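Local coordinates for nicotinate phosphoribosyltransferase (PDB 2IM5), which probably catalyses the ATP-dependent synthesis of nicotinate mononucleotide from nicotinate and phosphoribosyl pyrophosphate, a step in NAD biosynthesis, at residues E145-T148 / R149-E153; E176-V179 / T180-K184. All blocks are in the same frame, centred on the assembly; numbering follows the deposited sequence.

Contact 1. Residues E145-T148 / R149-E153; sequences EEVT and RSKGE
R149, S150, K151 and G152 each give their backbone N-H to the carbonyl four residues earlier, so E145-T148 and R149-E153 are successive turns of one alpha helix, 141-157. The tightest of these bonds run from K151 N to V147 O and from G152 N to T148 O, both 2.9 Å; R149 N to E145 O is longer, at 3.2 Å. E146 O accepts from two donors, S150 N and S150 OG. S150 turns its hydroxyl beside its own backbone N (chi1 -61°), which swings OG back along the helix to donate to E146 O at 3.0 Å. The amide and the hydroxyl of S150 reach that oxygen from opposite faces of the carbonyl plane. K151 also leans back over the preceding turn: its CG sits 3.0 Å from V147 O, and the extended chain beyond passes V147, with K151 CE 4.3 Å from V147 CB. On the exposed side, R149 runs out fully extended (chi1 173°) and meets E153 one turn on. R149 NE meets E153 OE2 at 3.1 Å, a salt bridge that lies in the guanidinium plane but reaches the oxygen from above the carboxylate plane, while a weak bond from R149 NH2 goes to the same OE2. T148 is buried, and its OG1 is satisfied by the carbonyl of V144. The S150 and T148 hydroxyls and the R149-E153 ion pair thus stay within the helix, whereas K151 (to D337 and N333) and E145 (to R178 of helix 173-186) reach out of it.

Contact 2. Residues E176-V179 / T180-K184; sequences EDRV and TDILK
V179 and L183 pack side by side one turn apart on helix 173-186, the crossover helix of a beta-alpha-beta unit between the parallel strands 162-164 and 191-194. V179 CG1 touches L183 CD1 at 3.8 Å, and this buried apolar side lies against T148 of helix 141-157. Packing is also close at buried I182: R178, bent at chi2 (50°), folds across it at about a right angle, and I182 CG1 covers one face of the R178 guanidinium, 3.4 Å above the plane and toward the rim. On the side turned to helix 197-203, T180 OG1 donates to E176 O at 2.7 Å, while the T180 amide reaches the same oxygen from the other face of the carbonyl plane. A water then donates to both T180 OG1 and E176 OE2; the other carboxylate oxygen of E176 pairs with R170.

The R178-D181 pair, both residues partly exposed, is looser. R178 NE is engaged by E145, whereas D181 is held less directly. The salt bridge from R178 NH1 to D181 OD2 is long, at 3.8 Å, and the two flat groups stand 65° apart. A water spans this gap, accepting from R178 NH1 at 3.0 Å and donating to D181 OD2 at 2.9 Å.

Contacts 1 and 2 are single-helix contacts in series along the chain, on helices 141-157 and 173-186, with strand 162-164 between them. Their centres lie 10 Å apart on the same side of the chain's centre, and the helices touch directly. E145 OE2 and R178 NE form a 2.7 Å salt bridge across the interface, and the methyl CG2 of T148 fits among V179 O, I182 CG2 and L183 CG. Contact 2 is buried, whereas contact 1 is partly exposed. Helix 141-157 packs on the outward side of helix 173-186, consistent with its greater distance from the chain centre; helix 173-186 and its beta-alpha-beta unit belong to the TIM-barrel-related part of the enzyme.

Contact 1. Residues E145-T148 / R149-E153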
loop_
_atom_site.group_PDB
_atom_site.type_symbol
_atom_site.label_atom_id
_atom_site.label_comp_id
_atom_site.label_asym_id
_atom_site.label_seq_id
_atom_site.Cartn_x
_atom_site.Cartn_y
_atom_site.Cartn_z
ATOM N N GLU A 145 11.895 -10.213 -19.680
ATOM C CA GLU A 145 12.128 -9.242 -20.747
ATOM C C GLU A 145 10.941 -9.182 -21.705
ATOM O O GLU A 145 10.385 -8.111 -21.962
ATOM C CB GLU A 145 13.381 -9.619 -21.544
ATOM C CG GLU A 145 14.703 -9.495 -20.797
ATOM C CD GLU A 145 15.107 -8.053 -20.555
ATOM O OE1 GLU A 145 14.923 -7.222 -21.472
ATOM O OE2 GLU A 145 15.620 -7.750 -19.454
ATOM N N GLU A 146 10.553 -10.349 -22.217
ATOM C CA GLU A 146 9.461 -10.473 -23.180
ATOM C C GLU A 146 8.049 -10.104 -22.734
ATOM O O GLU A 146 7.381 -9.304 -23.392
ATOM C CB GLU A 146 9.450 -11.887 -23.765
ATOM C CG GLU A 146 10.550 -12.120 -24.795
ATOM C CD GLU A 146 10.626 -13.567 -25.268
ATOM O OE1 GLU A 146 9.564 -14.165 -25.572
ATOM O OE2 GLU A 146 11.757 -14.102 -25.341
ATOM N N VAL A 147 7.574 -10.686 -21.639
ATOM C CA VAL A 147 6.219 -10.376 -21.186
ATOM C C VAL A 147 6.065 -8.937 -20.693
ATOM O O VAL A 147 5.010 -8.333 -20.861
ATOM C CB VAL A 147 5.751 -11.335 -20.057
ATOM C CG1 VAL A 147 5.812 -12.772 -20.541
ATOM C CG2 VAL A 147 6.612 -11.146 -18.815
ATOM N N THR A 148 7.113 -8.390 -20.087
ATOM C CA THR A 148 7.049 -7.025 -19.586
ATOM C C THR A 148 6.936 -6.066 -20.769
ATOM O O THR A 148 6.166 -5.100 -20.736
ATOM C CB THR A 148 8.292 -6.679 -18.739
ATOM O OG1 THR A 148 8.442 -7.652 -17.695
ATOM C CG2 THR A 148 8.140 -5.298 -18.114
ATOM N N ARG A 149 7.698 -6.338 -21.822
ATOM C CA ARG A 149 7.636 -5.492 -23.000
ATOM C C ARG A 149 6.229 -5.554 -23.591
ATOM O O ARG A 149 5.646 -4.528 -23.937
ATOM C CB ARG A 149 8.658 -5.931 -24.050
ATOM C CG ARG A 149 8.491 -5.175 -25.355
ATOM C CD ARG A 149 9.559 -5.509 -26.387
ATOM N NE ARG A 149 9.309 -4.789 -27.639
ATOM C CZ ARG A 149 10.096 -4.835 -28.711
ATOM N NH1 ARG A 149 11.206 -5.570 -28.705
ATOM N NH2 ARG A 149 9.770 -4.141 -29.794
ATOM N N SER A 150 5.677 -6.759 -23.690
ATOM C CA SER A 150 4.342 -6.929 -24.250
ATOM C C SER A 150 3.317 -6.168 -23.435
ATOM O O SER A 150 2.457 -5.489 -23.992
ATOM C CB SER A 150 3.956 -8.408 -24.288
ATOM O OG SER A 150 4.861 -9.133 -25.094
ATOM N N LYS A 151 3.401 -6.295 -22.116
ATOM C CA LYS A 151 2.476 -5.597 -21.233
ATOM C C LYS A 151 2.576 -4.085 -21.427
ATOM O O LYS A 151 1.564 -3.403 -21.537
ATOM C CB LYS A 151 2.770 -5.960 -19.777
ATOM C CG LYS A 151 2.483 -7.411 -19.435
ATOM C CD LYS A 151 2.988 -7.752 -18.036
ATOM C CE LYS A 151 2.767 -9.217 -17.720
ATOM N NZ LYS A 151 3.354 -9.586 -16.407
ATOM N N GLY A 152 3.800 -3.571 -21.476
ATOM C CA GLY A 152 3.995 -2.149 -21.670
ATOM C C GLY A 152 3.378 -1.659 -22.970
ATOM O O GLY A 152 2.657 -0.657 -22.987
ATOM N N GLU A 153 3.651 -2.371 -24.064
ATOM C CA GLU A 153 3.121 -1.983 -25.369
ATOM C C GLU A 153 1.598 -2.024 -25.365
ATOM O O GLU A 153 0.941 -1.155 -25.942
ATOM C CB GLU A 153 3.689 -2.896 -26.463
ATOM C CG GLU A 153 5.221 -2.846 -26.554
ATOM C CD GLU A 153 5.811 -3.791 -27.607
ATOM O OE1 GLU A 153 5.447 -4.989 -27.619
ATOM O OE2 GLU A 153 6.657 -3.337 -28.417
#

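Contact 2. Residues E176-V179 / T180-K184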
loop_
_atom_site.group_PDB
_atom_site.type_symbol
_atom_site.label_atom_id
_atom_site.label_comp_id
_atom_site.label_asym_id
_atom_site.label_seq_id
_atom_site.Cartn_x
_atom_site.Cartn_y
_atom_site.Cartn_z
ATOM N N GLU A 176 12.104 -6.258 -9.894
ATOM C CA GLU A 176 11.289 -5.042 -9.941
ATOM C C GLU A 176 12.047 -3.930 -10.661
ATOM O O GLU A 176 11.463 -3.167 -11.426
ATOM C CB GLU A 176 10.892 -4.553 -8.535
ATOM C CG GLU A 176 10.150 -3.204 -8.576
ATOM C CD GLU A 176 9.649 -2.684 -7.211
ATOM O OE1 GLU A 176 10.211 -3.052 -6.147
ATOM O OE2 GLU A 176 8.693 -1.873 -7.217
ATOM N N ASP A 177 13.350 -3.855 -10.417
ATOM C CA ASP A 177 14.193 -2.838 -11.036
ATOM C C ASP A 177 14.174 -2.958 -12.558
ATOM O O ASP A 177 13.924 -1.984 -13.265
ATOM C CB ASP A 177 15.633 -2.980 -10.533
ATOM C CG ASP A 177 16.512 -1.806 -10.927
ATOM O OD1 ASP A 177 16.227 -1.146 -11.946
ATOM O OD2 ASP A 177 17.507 -1.544 -10.223
ATOM N N ARG A 178 14.448 -4.158 -13.060
ATOM C CA ARG A 178 14.468 -4.388 -14.503
ATOM C C ARG A 178 13.088 -4.217 -15.133
ATOM O O ARG A 178 12.964 -3.643 -16.210
ATOM C CB ARG A 178 15.019 -5.786 -14.809
ATOM C CG ARG A 178 15.110 -6.112 -16.297
ATOM C CD ARG A 178 15.818 -5.001 -17.070
ATOM N NE ARG A 178 15.790 -5.235 -18.512
ATOM C CZ ARG A 178 16.108 -4.321 -19.427
ATOM N NH1 ARG A 178 16.481 -3.101 -19.054
ATOM N NH2 ARG A 178 16.056 -4.628 -20.716
ATOM N N VAL A 179 12.056 -4.714 -14.462
ATOM C CA VAL A 179 10.690 -4.598 -14.967
ATOM C C VAL A 179 10.300 -3.128 -15.109
ATOM O O VAL A 179 9.660 -2.739 -16.091
ATOM C CB VAL A 179 9.678 -5.309 -14.029
ATOM C CG1 VAL A 179 8.247 -4.892 -14.375
ATOM C CG2 VAL A 179 9.817 -6.828 -14.171
ATOM N N THR A 180 10.687 -2.319 -14.125
ATOM C CA THR A 180 10.395 -0.891 -14.148
ATOM C C THR A 180 11.116 -0.248 -15.328
ATOM O O THR A 180 10.559 0.595 -16.024
ATOM C CB THR A 180 10.867 -0.208 -12.848
ATOM O OG1 THR A 180 10.165 -0.780 -11.741
ATOM C CG2 THR A 180 10.605 1.294 -12.900
ATOM N N ASP A 181 12.361 -0.660 -15.541
ATOM C CA ASP A 181 13.167 -0.131 -16.638
ATOM C C ASP A 181 12.520 -0.441 -17.987
ATOM O O ASP A 181 12.432 0.425 -18.859
ATOM C CB ASP A 181 14.566 -0.740 -16.604
ATOM C CG ASP A 181 15.563 0.058 -17.413
ATOM O OD1 ASP A 181 15.163 0.639 -18.446
ATOM O OD2 ASP A 181 16.748 0.099 -17.020
ATOM N N ILE A 182 12.064 -1.676 -18.148
ATOM C CA ILE A 182 11.428 -2.096 -19.388
ATOM C C ILE A 182 10.112 -1.365 -19.630
ATOM O O ILE A 182 9.840 -0.895 -20.739
ATOM C CB ILE A 182 11.161 -3.614 -19.378
ATOM C CG1 ILE A 182 12.490 -4.368 -19.282
ATOM C CG2 ILE A 182 10.397 -4.020 -20.629
ATOM C CD1 ILE A 182 12.339 -5.859 -19.061
ATOM N N LEU A 183 9.285 -1.272 -18.594
ATOM C CA LEU A 183 7.999 -0.595 -18.735
ATOM C C LEU A 183 8.196 0.867 -19.121
ATOM O O LEU A 183 7.483 1.394 -19.967
ATOM C CB LEU A 183 7.193 -0.706 -17.438
ATOM C CG LEU A 183 6.605 -2.098 -17.198
ATOM C CD1 LEU A 183 5.955 -2.188 -15.821
ATOM C CD2 LEU A 183 5.576 -2.385 -18.286
ATOM N N LYS A 184 9.176 1.512 -18.501
ATOM C CA LYS A 184 9.459 2.908 -18.800
ATOM C C LYS A 184 9.799 3.047 -20.278
ATOM O O LYS A 184 9.433 4.021 -20.927
ATOM C CB LYS A 184 10.643 3.400 -17.966
ATOM C CG LYS A 184 10.988 4.854 -18.226
ATOM C CD LYS A 184 12.333 5.241 -17.650
ATOM C CE LYS A 184 12.660 6.695 -17.981
ATOM N NZ LYS A 184 13.967 7.120 -17.425
HETATM O O HOH W 1 8.941 0.167 -9.343
HETATM O O HOH W 2 17.392 -2.583 -16.228
#